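Local coordinates for protein chitosanase (Bacillus subtilis subsp. subtilis str. 168, PDB 7C6D) that hydrolyses internal beta-1,4 linkages between glucosamine units of partly acetylated chitosan, as an endo-acting, secreted glycoside hydrolase of family 46, at residues 67-72 and 94-99; 117-122 and 139-144; 189-194 and 202-207. The protein carries 1 engineered substitution. All coordinates share one frame; numbering follows the deposited sequence. Where two conformers were deposited one is given.

Interaction 1 of 3, residues 67-72 and 94-99; sequences NKLKKY and ASAWKS
Lys68 and Leu69, in a type I beta turn running from Asn67 to Lys70, face one side of the short helix 93-99, and the backbones come nearest at Lys68 and Ala96, whose CA atoms are 6.9 Å apart. The turn doubles as an Asx turn: Asn67 OD1 accepts the N-H of Leu69 at 2.7 Å, in its own carbonyl plane, while Asn67 ND2 is tied back to Val64 and Thr61 near the end of helix 52-63. This is loop-to-helix packing at the periphery of the family 46 fold, the centre of the contact lying about 22 Å from that of the chain.

The methyl of Ala96 is where two side chains of the turn meet the helix. Leu69 CD2 rests on Ala96 CB at 3.6 Å, and CD1 of the same leucine reaches obliquely toward the indole, 4.4 Å from Trp97 CE3. The indole is held elsewhere, its NE1 bonded to Tyr27 O, and it meets Phe106 edge-to-face. The aliphatic part of Lys68 meets the same methyl, roughly at right angles to the leucine's approach, with CD 3.8 Å from Ala96 CB. A bend at chi3 (74°) turns the amine toward Ser99, where Lys68 NZ donates to Ser99 OG at 2.8 Å. The serine hydroxyl in turn donates to the backbone, Ser99 OG lying 2.6 Å from Ala96 O.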
loop_
_atom_site.group_PDB
_atom_site.type_symbol
_atom_site.label_atom_id
_atom_site.label_comp_id
_atom_site.label_asym_id
_atom_site.label_seq_id
_atom_site.Cartn_x
_atom_site.Cartn_y
_atom_site.Cartn_z
ATOM N N ASN A 67 20.389 13.901 10.346
ATOM C CA ASN A 67 20.419 12.450 10.417
ATOM C C ASN A 67 21.184 11.880 9.219
ATOM O O ASN A 67 21.602 12.603 8.310
ATOM C CB ASN A 67 18.994 11.920 10.482
ATOM C CG ASN A 67 18.214 12.249 9.220
ATOM O OD1 ASN A 67 18.431 11.635 8.171
ATOM N ND2 ASN A 67 17.344 13.248 9.294
ATOM N N LYS A 68 21.350 10.552 9.203
ATOM C CA LYS A 68 22.168 9.912 8.179
ATOM C C LYS A 68 21.548 9.952 6.788
ATOM O O LYS A 68 22.253 9.685 5.809
ATOM C CB LYS A 68 22.463 8.453 8.549
ATOM C CG LYS A 68 21.291 7.506 8.375
ATOM C CD LYS A 68 21.664 6.092 8.797
ATOM C CE LYS A 68 21.759 5.977 10.301
ATOM N NZ LYS A 68 22.371 4.669 10.689
ATOM N N LEU A 69 20.256 10.246 6.675
ATOM C CA LEU A 69 19.612 10.334 5.368
ATOM C C LEU A 69 19.513 11.754 4.825
ATOM O O LEU A 69 19.172 11.926 3.645
ATOM C CB LEU A 69 18.211 9.710 5.411
ATOM C CG LEU A 69 18.169 8.221 5.771
ATOM C CD1 LEU A 69 16.736 7.756 5.944
ATOM C CD2 LEU A 69 18.880 7.376 4.727
ATOM N N LYS A 70 19.810 12.766 5.645
ATOM C CA LYS A 70 19.655 14.154 5.217
ATOM C C LYS A 70 20.398 14.441 3.919
ATOM O O LYS A 70 19.872 15.132 3.034
ATOM C CB LYS A 70 20.139 15.105 6.309
ATOM C CG LYS A 70 20.197 16.552 5.846
ATOM C CD LYS A 70 20.866 17.481 6.848
ATOM C CE LYS A 70 20.917 18.895 6.293
ATOM N NZ LYS A 70 21.632 19.825 7.213
ATOM N N LYS A 71 21.623 13.917 3.777
ATOM C CA LYS A 71 22.427 14.244 2.604
ATOM C C LYS A 71 21.807 13.743 1.308
ATOM O O LYS A 71 22.200 14.210 0.233
ATOM C CB LYS A 71 23.851 13.710 2.753
ATOM C CG LYS A 71 23.967 12.208 2.576
ATOM C CD LYS A 71 25.426 11.794 2.416
ATOM C CE LYS A 71 25.560 10.359 1.923
ATOM N NZ LYS A 71 26.967 10.019 1.593
ATOM N N TYR A 72 20.855 12.807 1.378
ATOM C CA TYR A 72 20.197 12.312 0.180
ATOM C C TYR A 72 19.040 13.186 -0.269
ATOM O O TYR A 72 18.501 12.940 -1.355
ATOM C CB TYR A 72 19.701 10.876 0.387
ATOM C CG TYR A 72 20.822 9.919 0.678
ATOM C CD1 TYR A 72 21.634 9.448 -0.339
ATOM C CD2 TYR A 72 21.088 9.503 1.976
ATOM C CE1 TYR A 72 22.679 8.576 -0.075
ATOM C CE2 TYR A 72 22.130 8.633 2.252
ATOM C CZ TYR A 72 22.920 8.170 1.222
ATOM O OH TYR A 72 23.954 7.313 1.508
ATOM N N ALA A 94 20.307 2.683 0.524
ATOM C CA ALA A 94 19.597 1.468 0.912
ATOM C C ALA A 94 20.120 0.928 2.233
ATOM O O ALA A 94 19.339 0.536 3.109
ATOM C CB ALA A 94 19.713 0.413 -0.190
ATOM N N SER A 95 21.443 0.907 2.402
ATOM C CA SER A 95 22.015 0.421 3.653
ATOM C C SER A 95 21.666 1.340 4.815
ATOM O O SER A 95 21.389 0.867 5.922
ATOM C CB SER A 95 23.531 0.285 3.517
ATOM O OG SER A 95 24.083 -0.300 4.679
ATOM N N ALA A 96 21.668 2.654 4.583
ATOM C CA ALA A 96 21.327 3.591 5.648
ATOM C C ALA A 96 19.871 3.435 6.065
ATOM O O ALA A 96 19.555 3.416 7.262
ATOM C CB ALA A 96 21.618 5.024 5.195
ATOM N N TRP A 97 18.971 3.326 5.090
ATOM C CA TRP A 97 17.566 3.114 5.412
ATOM C C TRP A 97 17.392 1.832 6.217
ATOM O O TRP A 97 16.746 1.829 7.270
ATOM C CB TRP A 97 16.753 3.077 4.114
ATOM C CG TRP A 97 15.264 2.926 4.319
ATOM C CD1 TRP A 97 14.605 1.855 4.873
ATOM C CD2 TRP A 97 14.250 3.875 3.959
ATOM N NE1 TRP A 97 13.249 2.097 4.897
ATOM C CE2 TRP A 97 13.006 3.330 4.345
ATOM C CE3 TRP A 97 14.278 5.146 3.375
ATOM C CZ2 TRP A 97 11.807 4.006 4.150
ATOM C CZ3 TRP A 97 13.085 5.808 3.174
ATOM C CH2 TRP A 97 11.865 5.239 3.565
ATOM N N LYS A 98 17.990 0.735 5.748
ATOM C CA LYS A 98 17.864 -0.530 6.468
ATOM C C LYS A 98 18.402 -0.428 7.893
ATOM O O LYS A 98 17.837 -1.025 8.821
ATOM C CB LYS A 98 18.573 -1.642 5.699
ATOM C CG LYS A 98 18.394 -3.008 6.342
ATOM C CD LYS A 98 19.160 -4.087 5.603
ATOM C CE LYS A 98 19.031 -5.417 6.330
ATOM N NZ LYS A 98 19.767 -6.525 5.660
ATOM N N SER A 99 19.477 0.341 8.093
ATOM C CA SER A 99 20.076 0.457 9.418
ATOM C C SER A 99 19.134 1.102 10.419
ATOM O O SER A 99 19.331 0.946 11.629
ATOM C CB SER A 99 21.370 1.270 9.343
ATOM O OG SER A 99 21.102 2.666 9.253
#

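Interaction 2 of 3, residues 117-122 and 139-144; sequences LYYQPA and VMYDTV. With GCS (2-amino-2-deoxy-beta-D-glucopyranose), chain B; GCS (2-amino-2-deoxy-beta-D-glucopyranose), chain C.
Tyr119 and Tyr141 both set CG trans to the backbone N (chi1 180° and -171°), which brings the two rings against each other beside the packed helices 104-128 and 134-147. The two helices form a roughly antiparallel pair, with segment axes 8.7 Å apart and N-to-C directions at 140°, buried near the middle of the molecule. The rings make an edge-to-face pair: Tyr119 CD1 sits over the centre of the Tyr141 ring, 3.6 Å from Tyr141 CE2. Their hydroxyls are held elsewhere, that of Tyr141 by Glu12 and Asn114 and that of Tyr119 by the backbone N of Leu3.

Ala122 permits close approach, its CB lying 3.7 Å from Tyr141 CA and 3.9 Å from Val144 CG1. That valine methyl also presses on the opposing backbone, 3.4 Å from Tyr118 O, where the helix has a wider pi-type turn and a kink at Pro121.

Tyr118 extends the contact into the glycan pocket. Leu117 CB lies over one face of the Tyr118 ring, and the tyrosine hydroxyl is also bonded to Asp52. The same Tyr118 OH accepts a hydrogen bond from O3 of the glucosamine of chain C at 3.0 Å.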
loop_
_atom_site.group_PDB
_atom_site.type_symbol
_atom_site.label_atom_id
_atom_site.label_comp_id
_atom_site.label_asym_id
_atom_site.label_seq_id
_atom_site.Cartn_x
_atom_site.Cartn_y
_atom_site.Cartn_z
ATOM N N LEU A 117 -0.696 9.835 3.782
ATOM C CA LEU A 117 -0.848 9.525 2.363
ATOM C C LEU A 117 -1.780 8.362 2.088
ATOM O O LEU A 117 -2.408 8.331 1.021
ATOM C CB LEU A 117 0.500 9.173 1.730
ATOM C CG LEU A 117 1.578 10.253 1.685
ATOM C CD1 LEU A 117 2.715 9.808 0.777
ATOM C CD2 LEU A 117 1.038 11.600 1.262
ATOM N N TYR A 118 -1.858 7.391 2.996
ATOM C CA TYR A 118 -2.518 6.119 2.702
ATOM C C TYR A 118 -3.685 5.824 3.635
ATOM O O TYR A 118 -4.815 5.674 3.157
ATOM C CB TYR A 118 -1.491 4.970 2.638
ATOM C CG TYR A 118 -0.421 5.280 1.610
ATOM C CD1 TYR A 118 -0.777 5.597 0.305
ATOM C CD2 TYR A 118 0.928 5.300 1.947
ATOM C CE1 TYR A 118 0.166 5.913 -0.641
ATOM C CE2 TYR A 118 1.896 5.624 0.997
ATOM C CZ TYR A 118 1.499 5.930 -0.299
ATOM O OH TYR A 118 2.414 6.270 -1.265
ATOM N N TYR A 119 -3.467 5.745 4.952
ATOM C CA TYR A 119 -4.554 5.310 5.822
ATOM C C TYR A 119 -5.706 6.311 5.835
ATOM O O TYR A 119 -6.864 5.936 5.616
ATOM C CB TYR A 119 -4.065 5.046 7.239
ATOM C CG TYR A 119 -5.203 4.604 8.129
ATOM C CD1 TYR A 119 -5.846 3.391 7.906
ATOM C CD2 TYR A 119 -5.659 5.407 9.163
ATOM C CE1 TYR A 119 -6.905 2.980 8.705
ATOM C CE2 TYR A 119 -6.709 5.003 9.970
ATOM C CZ TYR A 119 -7.331 3.790 9.735
ATOM O OH TYR A 119 -8.375 3.383 10.536
ATOM N N GLN A 120 -5.420 7.587 6.111
ATOM C CA GLN A 120 -6.510 8.559 6.159
ATOM C C GLN A 120 -7.209 8.695 4.815
ATOM O O GLN A 120 -8.451 8.680 4.787
ATOM C CB GLN A 120 -6.049 9.895 6.760
ATOM C CG GLN A 120 -5.524 9.805 8.194
ATOM C CD GLN A 120 -6.552 9.320 9.189
ATOM O OE1 GLN A 120 -7.755 9.489 8.990
ATOM N NE2 GLN A 120 -6.083 8.729 10.284
ATOM N N PRO A 121 -6.509 8.798 3.681
ATOM C CA PRO A 121 -7.244 8.838 2.410
ATOM C C PRO A 121 -8.060 7.583 2.147
ATOM O O PRO A 121 -9.169 7.681 1.607
ATOM C CB PRO A 121 -6.137 9.072 1.375
ATOM C CG PRO A 121 -5.110 9.863 2.136
ATOM C CD PRO A 121 -5.106 9.217 3.510
ATOM N N ALA A 122 -7.561 6.404 2.528
ATOM C CA ALA A 122 -8.350 5.191 2.333
ATOM C C ALA A 122 -9.639 5.239 3.142
ATOM O O ALA A 122 -10.703 4.859 2.646
ATOM C CB ALA A 122 -7.536 3.957 2.717
ATOM N N VAL A 139 -9.486 -3.631 2.456
ATOM C CA VAL A 139 -9.168 -3.728 1.035
ATOM C C VAL A 139 -8.813 -2.361 0.468
ATOM O O VAL A 139 -7.842 -2.224 -0.287
ATOM C CB VAL A 139 -10.311 -4.408 0.257
ATOM C CG1 VAL A 139 -10.028 -4.378 -1.240
ATOM C CG2 VAL A 139 -10.497 -5.844 0.740
ATOM N N MET A 140 -9.584 -1.323 0.829
ATOM C CA MET A 140 -9.257 0.024 0.358
ATOM C C MET A 140 -7.870 0.450 0.824
ATOM O O MET A 140 -7.099 1.032 0.054
ATOM C CB MET A 140 -10.303 1.034 0.840
ATOM C CG MET A 140 -11.728 0.783 0.367
ATOM S SD MET A 140 -11.943 0.650 -1.417
ATOM C CE MET A 140 -12.269 -1.112 -1.558
ATOM N N TYR A 141 -7.542 0.169 2.087
ATOM C CA TYR A 141 -6.240 0.525 2.649
ATOM C C TYR A 141 -5.102 -0.167 1.897
ATOM O O TYR A 141 -4.126 0.479 1.493
ATOM C CB TYR A 141 -6.259 0.134 4.126
ATOM C CG TYR A 141 -5.121 0.575 5.017
ATOM C CD1 TYR A 141 -4.168 1.504 4.608
ATOM C CD2 TYR A 141 -5.020 0.051 6.308
ATOM C CE1 TYR A 141 -3.131 1.882 5.466
ATOM C CE2 TYR A 141 -4.001 0.419 7.159
ATOM C CZ TYR A 141 -3.059 1.336 6.738
ATOM O OH TYR A 141 -2.047 1.712 7.592
ATOM N N ASP A 142 -5.226 -1.478 1.667
ATOM C CA ASP A 142 -4.203 -2.175 0.896
ATOM C C ASP A 142 -4.119 -1.632 -0.524
ATOM O O ASP A 142 -3.022 -1.505 -1.089
ATOM C CB ASP A 142 -4.497 -3.670 0.852
ATOM C CG ASP A 142 -3.391 -4.434 0.175
ATOM O OD1 ASP A 142 -2.289 -4.499 0.755
ATOM O OD2 ASP A 142 -3.597 -4.948 -0.945
ATOM N N THR A 143 -5.271 -1.293 -1.109
ATOM C CA THR A 143 -5.304 -0.829 -2.492
ATOM C C THR A 143 -4.578 0.503 -2.653
ATOM O O THR A 143 -3.776 0.675 -3.580
ATOM C CB THR A 143 -6.751 -0.729 -2.990
ATOM O OG1 THR A 143 -7.378 -2.022 -2.931
ATOM C CG2 THR A 143 -6.764 -0.242 -4.423
ATOM N N VAL A 144 -4.837 1.463 -1.760
ATOM C CA VAL A 144 -4.178 2.758 -1.909
ATOM C C VAL A 144 -2.670 2.627 -1.713
ATOM O O VAL A 144 -1.891 3.327 -2.364
ATOM C CB VAL A 144 -4.823 3.846 -1.024
ATOM C CG1 VAL A 144 -4.421 3.697 0.437
ATOM C CG2 VAL A 144 -4.442 5.239 -1.527
HETATM C C1 GCS B . 1.549 7.466 -5.847
HETATM C C2 GCS B . 0.809 8.281 -6.895
HETATM C C3 GCS B . 0.829 9.755 -6.498
HETATM C C4 GCS B . 0.250 9.937 -5.099
HETATM C C5 GCS B . 0.983 9.010 -4.129
HETATM C C6 GCS B . 0.366 9.042 -2.736
HETATM N N2 GCS B . 1.463 8.087 -8.175
HETATM O O3 GCS B . 0.082 10.524 -7.449
HETATM O O4 GCS B . 0.350 11.224 -4.624
HETATM O O5 GCS B . 0.933 7.656 -4.577
HETATM O O6 GCS B . -1.002 8.633 -2.842
HETATM C C1 GCS C . 3.457 2.732 -4.593
HETATM C C2 GCS C . 4.055 4.058 -4.145
HETATM C C3 GCS C . 3.043 5.181 -4.370
HETATM C C4 GCS C . 2.576 5.205 -5.831
HETATM C C5 GCS C . 2.100 3.796 -6.207
HETATM C C6 GCS C . 1.672 3.649 -7.662
HETATM N N2 GCS C . 4.439 3.998 -2.744
HETATM O O3 GCS C . 3.648 6.426 -4.001
HETATM O O4 GCS C . 1.551 6.068 -6.151
HETATM O O5 GCS C . 3.137 2.842 -5.982
HETATM O O6 GCS C . 2.785 3.901 -8.532
#

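Interaction 3 of 3, residues 189-194 and 202-207; sequences YDDLMN and DEWRES. With GCS (2-amino-2-deoxy-beta-D-glucopyranose), chain D; GCS (2-amino-2-deoxy-beta-D-glucopyranose), chain E; GCS (2-amino-2-deoxy-beta-D-glucopyranose), chain F.
Arg205 supplies the polar grip between the end of helix 177-193 and the short helix 201-205, two helices consecutive in the chain and joined by a short loop beside the chitosan-binding cleft. Its chain is extended from CG to NE, and NE donates to Met193 O at 2.6 Å in a nearly straight bond (165°) that lies in the carbonyl plane. Arg205 NH1 reaches Asn194 OD1 at 2.8 Å, the amide standing almost perpendicular to the guanidinium (87°). Both acceptors lie near the guanidinium plane, at its edge, which fixes the rotation of the group and ties down the backbone where the helix ends.

Apolar packing centres on Leu192 and Trp204. Leu192 CD2 lies over one indole face, toward the rim, 3.6 Å from Trp204 CE3, and is also close to Ser207 OG. The Ser207 hydroxyl donates to Trp204 O and is bonded to Gln146 as well, so this buried serine links the turn to helix 134-147.

Ligand contacts involve the indole edge and the backbone. Trp204 NE1 donates to O3 of the glucosamine of chain E at 3.2 Å, and N2 of this sugar lies 3.0 Å from Trp204 NE1, at the indole edge. Glu206 O accepts from N2 of the glucosamine of chain D at 2.8 Å. The arginine bonds thus hold 202-207 to the end of helix 177-193, while Leu192, packed on the sugar-binding indole, is consistent with a second-shell role.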
loop_
_atom_site.group_PDB
_atom_site.type_symbol
_atom_site.label_atom_id
_atom_site.label_comp_id
_atom_site.label_asym_id
_atom_site.label_seq_id
_atom_site.Cartn_x
_atom_site.Cartn_y
_atom_site.Cartn_z
ATOM N N TYR A 189 -7.961 -6.777 -9.729
ATOM C CA TYR A 189 -7.252 -7.844 -10.428
ATOM C C TYR A 189 -6.965 -7.449 -11.869
ATOM O O TYR A 189 -5.837 -7.595 -12.358
ATOM C CB TYR A 189 -8.084 -9.128 -10.397
ATOM C CG TYR A 189 -7.449 -10.259 -11.165
ATOM C CD1 TYR A 189 -7.729 -10.453 -12.510
ATOM C CD2 TYR A 189 -6.566 -11.130 -10.547
ATOM C CE1 TYR A 189 -7.146 -11.482 -13.219
ATOM C CE2 TYR A 189 -5.979 -12.169 -11.247
ATOM C CZ TYR A 189 -6.270 -12.335 -12.583
ATOM O OH TYR A 189 -5.687 -13.358 -13.290
ATOM N N ASP A 190 -7.984 -6.940 -12.565
ATOM C CA ASP A 190 -7.801 -6.560 -13.961
ATOM C C ASP A 190 -6.756 -5.459 -14.099
ATOM O O ASP A 190 -5.954 -5.469 -15.039
ATOM C CB ASP A 190 -9.137 -6.116 -14.558
ATOM C CG ASP A 190 -10.087 -7.274 -14.796
ATOM O OD1 ASP A 190 -9.648 -8.444 -14.733
ATOM O OD2 ASP A 190 -11.281 -7.010 -15.055
ATOM N N ASP A 191 -6.736 -4.509 -13.162
ATOM C CA ASP A 191 -5.753 -3.435 -13.228
ATOM C C ASP A 191 -4.342 -3.952 -12.975
ATOM O O ASP A 191 -3.388 -3.515 -13.630
ATOM C CB ASP A 191 -6.091 -2.346 -12.213
ATOM C CG ASP A 191 -5.235 -1.121 -12.398
ATOM O OD1 ASP A 191 -5.358 -0.491 -13.472
ATOM O OD2 ASP A 191 -4.421 -0.806 -11.504
ATOM N N LEU A 192 -4.188 -4.880 -12.028
ATOM C CA LEU A 192 -2.873 -5.445 -11.749
ATOM C C LEU A 192 -2.352 -6.257 -12.925
ATOM O O LEU A 192 -1.139 -6.284 -13.169
ATOM C CB LEU A 192 -2.947 -6.320 -10.498
ATOM C CG LEU A 192 -3.208 -5.581 -9.184
ATOM C CD1 LEU A 192 -3.378 -6.591 -8.056
ATOM C CD2 LEU A 192 -2.085 -4.588 -8.878
ATOM N N MET A 193 -3.247 -6.911 -13.670
ATOM C CA MET A 193 -2.824 -7.736 -14.794
ATOM C C MET A 193 -2.444 -6.907 -16.011
ATOM O O MET A 193 -1.554 -7.307 -16.771
ATOM C CB MET A 193 -3.934 -8.721 -15.175
ATOM C CG MET A 193 -4.132 -9.854 -14.173
ATOM S SD MET A 193 -2.663 -10.878 -13.985
ATOM C CE MET A 193 -2.539 -11.610 -15.618
ATOM N N ASN A 194 -3.105 -5.773 -16.233
ATOM C CA ASN A 194 -2.840 -4.932 -17.403
ATOM C C ASN A 194 -2.984 -3.466 -17.031
ATOM O O ASN A 194 -3.924 -2.786 -17.460
ATOM C CB ASN A 194 -3.766 -5.307 -18.560
ATOM C CG ASN A 194 -3.461 -6.676 -19.108
ATOM O OD1 ASN A 194 -2.443 -6.871 -19.769
ATOM N ND2 ASN A 194 -4.325 -7.638 -18.821
ATOM N N ASP A 202 4.879 -6.000 -15.265
ATOM C CA ASP A 202 5.454 -7.288 -14.879
ATOM C C ASP A 202 5.427 -7.484 -13.364
ATOM O O ASP A 202 5.087 -8.569 -12.876
ATOM C CB ASP A 202 6.874 -7.417 -15.430
ATOM C CG ASP A 202 6.899 -7.606 -16.935
ATOM O OD1 ASP A 202 5.819 -7.816 -17.529
ATOM O OD2 ASP A 202 7.995 -7.535 -17.526
ATOM N N GLU A 203 5.778 -6.443 -12.604
ATOM C CA GLU A 203 5.755 -6.545 -11.151
ATOM C C GLU A 203 4.337 -6.781 -10.649
ATOM O O GLU A 203 4.089 -7.671 -9.826
ATOM C CB GLU A 203 6.331 -5.263 -10.549
ATOM C CG GLU A 203 6.614 -5.369 -9.072
ATOM C CD GLU A 203 7.681 -6.411 -8.776
ATOM O OE1 GLU A 203 8.641 -6.529 -9.570
ATOM O OE2 GLU A 203 7.554 -7.122 -7.756
ATOM N N TRP A 204 3.382 -6.002 -11.154
ATOM C CA TRP A 204 2.024 -6.090 -10.636
ATOM C C TRP A 204 1.341 -7.398 -11.015
ATOM O O TRP A 204 0.504 -7.897 -10.257
ATOM C CB TRP A 204 1.226 -4.880 -11.110
ATOM C CG TRP A 204 1.443 -3.688 -10.247
ATOM C CD1 TRP A 204 2.409 -3.515 -9.283
ATOM C CD2 TRP A 204 0.650 -2.506 -10.236
ATOM N NE1 TRP A 204 2.253 -2.289 -8.677
ATOM C CE2 TRP A 204 1.179 -1.651 -9.247
ATOM C CE3 TRP A 204 -0.463 -2.083 -10.972
ATOM C CZ2 TRP A 204 0.636 -0.400 -8.979
ATOM C CZ3 TRP A 204 -1.002 -0.842 -10.707
ATOM C CH2 TRP A 204 -0.457 -0.013 -9.716
ATOM N N ARG A 205 1.670 -7.962 -12.179
ATOM C CA ARG A 205 1.095 -9.252 -12.543
ATOM C C ARG A 205 1.438 -10.320 -11.514
ATOM O O ARG A 205 0.639 -11.234 -11.270
ATOM C CB ARG A 205 1.570 -9.658 -13.936
ATOM C CG ARG A 205 0.763 -9.010 -15.044
ATOM C CD ARG A 205 1.317 -9.341 -16.414
ATOM N NE ARG A 205 0.423 -8.860 -17.460
ATOM C CZ ARG A 205 0.658 -8.990 -18.759
ATOM N NH1 ARG A 205 -0.216 -8.523 -19.645
ATOM N NH2 ARG A 205 1.761 -9.597 -19.173
ATOM N N GLU A 206 2.607 -10.217 -10.889
ATOM C CA GLU A 206 3.001 -11.191 -9.880
ATOM C C GLU A 206 2.444 -10.884 -8.498
ATOM O O GLU A 206 2.723 -11.634 -7.559
ATOM C CB GLU A 206 4.526 -11.298 -9.815
ATOM C CG GLU A 206 5.165 -11.651 -11.144
ATOM C CD GLU A 206 4.532 -12.870 -11.790
ATOM O OE1 GLU A 206 4.305 -12.848 -13.021
ATOM O OE2 GLU A 206 4.256 -13.848 -11.066
ATOM N N SER A 207 1.649 -9.824 -8.357
ATOM C CA SER A 207 1.058 -9.442 -7.081
ATOM C C SER A 207 -0.418 -9.797 -6.975
ATOM O O SER A 207 -1.020 -9.541 -5.928
ATOM C CB SER A 207 1.231 -7.931 -6.849
ATOM O OG SER A 207 0.315 -7.171 -7.631
HETATM C C1 GCS D . 6.165 -12.680 -4.020
HETATM C C2 GCS D . 5.109 -11.913 -4.797
HETATM C C3 GCS D . 5.517 -10.451 -4.920
HETATM C C4 GCS D . 5.935 -9.806 -3.590
HETATM C C5 GCS D . 6.801 -10.749 -2.750
HETATM C C6 GCS D . 6.865 -10.296 -1.298
HETATM N N2 GCS D . 4.953 -12.470 -6.131
HETATM O O1 GCS D . 5.750 -14.034 -3.852
HETATM O O3 GCS D . 4.408 -9.754 -5.496
HETATM O O4 GCS D . 6.731 -8.710 -3.845
HETATM O O5 GCS D . 6.263 -12.071 -2.732
HETATM O O6 GCS D . 7.756 -11.152 -0.573
HETATM C C1 GCS E . 5.272 -2.325 -4.429
HETATM C C2 GCS E . 4.219 -1.907 -5.451
HETATM C C3 GCS E . 4.222 -0.392 -5.654
HETATM C C4 GCS E . 3.943 0.386 -4.367
HETATM C C5 GCS E . 4.551 -0.317 -3.142
HETATM C C6 GCS E . 3.468 -0.949 -2.257
HETATM N N2 GCS E . 4.481 -2.569 -6.720
HETATM O O3 GCS E . 3.233 -0.084 -6.639
HETATM O O4 GCS E . 4.404 1.689 -4.375
HETATM O O5 GCS E . 5.557 -1.291 -3.479
HETATM O O6 GCS E . 4.062 -1.630 -1.143
HETATM C C1 GCS F . 6.175 -7.457 -3.451
HETATM C C2 GCS F . 7.257 -6.387 -3.430
HETATM C C3 GCS F . 6.607 -5.069 -3.031
HETATM C C4 GCS F . 5.534 -4.691 -4.058
HETATM C C5 GCS F . 4.537 -5.851 -4.131
HETATM C C6 GCS F . 3.435 -5.631 -5.166
HETATM N N2 GCS F . 8.325 -6.727 -2.499
HETATM O O3 GCS F . 7.610 -4.062 -2.920
HETATM O O4 GCS F . 4.856 -3.532 -3.748
HETATM O O5 GCS F . 5.210 -7.075 -4.427
HETATM O O6 GCS F . 3.964 -5.569 -6.495
#

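Overall arrangement
From the N terminus the three contacts follow one another in series, without nesting or crossing. Interaction 1 closes the excursion from the loop after helix 52-63, through helix 73-82, to helix 93-99, at the outer part of the fold. Helix 104-128 comes next and carries the chain to the buried interior, where interaction 2 folds helix 134-147 back against it. Interaction 3 closes the short connection between helix 177-193 and helix 201-205. The centres of interactions 2 and 3 are about 18 Å apart, and both hold residues of the glycan pocket; interaction 1 lies about 26 Å from interaction 2 and 31 Å from interaction 3, centre to centre.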